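PDB 2XOT: amphoterin-induced protein 1 from Mus musculus, which promotes the growth and fasciculation of neurites as a dimeric neuronal cell-adhesion protein, and may mediate homophilic and heterophilic contacts between cells. Local coordinates for residues Ile148-Phe151 with Pro152-Leu155. Residues are numbered along the deposited sequence; the frame is centred on the assembly and turned at random.
Sequences ISRF and PVEL
R150 reaches forward over the turn at P152 and meets E154 with both terminal nitrogens, NH1 and NH2, a local salt bridge between side chains four residues apart. The main bond runs from R150 NH2 to E154 OE1, a very short 2.5 Å, with an N-H...O angle of 155°. OE1 lies close to the guanidinium plane but receives the hydrogen on its syn side, from 26° out of the carboxylate plane. R150 NH1 adds a weak bond to E154 OE2 at 3.4 Å, so the pairing is two-pronged but uneven. Long, flexible side chains suit both places, since a bend about chi3 (86°) swings the arginine tip toward the glutamate, which bends in turn at chi2 to present its carboxylate.

Between them the backbone folds tightly. P152 is the centre of an inverse gamma turn, in which V153 N gives a weak, bent bond to F151 O at 2.9 Å. Proline suits this place, since its ring restricts phi and its nitrogen has no hydrogen needing an acceptor. One step on, L155 N donates to P152 O. Outside the turn, I148 N bonds N173 OD1, and the backbones of I148 and L155 bond those of K174 and L162.

The buried F151 offers a flat apolar ring. P152 CD sits over one face, 4.3 Å from the F151 centroid, in a CH-pi contact, while V153 CB lies in plane at the edge, 3.8 Å from F151 CD2. The phenyl also packs on L170 and on L183 of helix 180-184. An alanine in place of E154 would probably leave the R150 guanidinium without this anionic mate and free to swing. The chemistry thus divides this turn of LRR 5: charge is balanced along its more exposed flank, whereas F151 and P152 pack on the buried side, with V153 at its margin.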
loop_
_atom_site.group_PDB
_atom_site.type_symbol
_atom_site.label_atom_id
_atom_site.label_comp_id
_atom_site.label_asym_id
_atom_site.label_seq_id
_atom_site.Cartn_x
_atom_site.Cartn_y
_atom_site.Cartn_z
ATOM N N ILE B 148 0.556 2.436 28.808
ATOM C CA ILE B 148 1.887 3.015 28.742
ATOM C C ILE B 148 1.941 4.333 29.518
ATOM O O ILE B 148 1.144 5.215 29.267
ATOM C CB ILE B 148 2.336 3.232 27.263
ATOM C CG1 ILE B 148 2.268 1.909 26.469
ATOM C CG2 ILE B 148 3.743 3.805 27.206
ATOM C CD1 ILE B 148 2.487 2.046 24.956
ATOM N N SER B 149 2.902 4.444 30.447
ATOM C CA SER B 149 3.066 5.616 31.330
ATOM C C SER B 149 4.332 6.439 31.038
ATOM O O SER B 149 4.361 7.651 31.354
ATOM C CB SER B 149 3.022 5.190 32.817
ATOM O OG SER B 149 4.222 4.520 33.189
ATOM N N ARG B 150 5.355 5.821 30.426
ATOM C CA ARG B 150 6.537 6.551 29.947
ATOM C C ARG B 150 6.572 6.728 28.431
ATOM O O ARG B 150 6.571 5.751 27.661
ATOM C CB ARG B 150 7.851 5.881 30.367
ATOM C CG ARG B 150 9.036 6.821 30.147
ATOM C CD ARG B 150 10.407 6.188 30.347
ATOM N NE ARG B 150 10.846 5.552 29.124
ATOM C CZ ARG B 150 11.685 6.080 28.239
ATOM N NH1 ARG B 150 12.226 7.277 28.387
ATOM N NH2 ARG B 150 11.988 5.371 27.190
ATOM N N PHE B 151 6.662 7.989 27.998
ATOM C CA PHE B 151 6.802 8.291 26.581
ATOM C C PHE B 151 8.113 7.701 26.064
ATOM O O PHE B 151 9.176 8.031 26.574
ATOM C CB PHE B 151 6.787 9.797 26.317
ATOM C CG PHE B 151 6.820 10.141 24.862
ATOM C CD1 PHE B 151 5.654 10.187 24.121
ATOM C CD2 PHE B 151 8.023 10.423 24.225
ATOM C CE1 PHE B 151 5.679 10.499 22.782
ATOM C CE2 PHE B 151 8.047 10.731 22.872
ATOM C CZ PHE B 151 6.878 10.758 22.155
ATOM N N PRO B 152 8.041 6.826 25.051
ATOM C CA PRO B 152 9.245 6.233 24.430
ATOM C C PRO B 152 10.014 7.180 23.503
ATOM O O PRO B 152 10.039 6.985 22.291
ATOM C CB PRO B 152 8.681 5.044 23.659
ATOM C CG PRO B 152 7.268 5.393 23.384
ATOM C CD PRO B 152 6.795 6.297 24.473
ATOM N N VAL B 153 10.672 8.179 24.080
ATOM C CA VAL B 153 11.295 9.235 23.296
ATOM C C VAL B 153 12.403 8.707 22.380
ATOM O O VAL B 153 12.698 9.303 21.353
ATOM C CB VAL B 153 11.830 10.366 24.205
ATOM C CG1 VAL B 153 13.094 9.910 24.958
ATOM C CG2 VAL B 153 12.077 11.648 23.380
ATOM N N GLU B 154 12.975 7.555 22.724
ATOM C CA GLU B 154 14.061 6.973 21.938
ATOM C C GLU B 154 13.615 6.498 20.558
ATOM O O GLU B 154 14.453 6.319 19.674
ATOM C CB GLU B 154 14.719 5.797 22.679
ATOM C CG GLU B 154 15.378 6.162 24.012
ATOM C CD GLU B 154 14.373 6.407 25.135
ATOM O OE1 GLU B 154 13.225 5.908 25.053
ATOM O OE2 GLU B 154 14.713 7.121 26.085
ATOM N N LEU B 155 12.317 6.279 20.360
ATOM C CA LEU B 155 11.816 5.919 19.028
ATOM C C LEU B 155 12.062 7.030 18.004
ATOM O O LEU B 155 12.303 6.747 16.825
ATOM C CB LEU B 155 10.324 5.572 19.067
ATOM C CG LEU B 155 9.983 4.229 19.723
ATOM C CD1 LEU B 155 8.470 4.025 19.846
ATOM C CD2 LEU B 155 10.637 3.088 18.933
#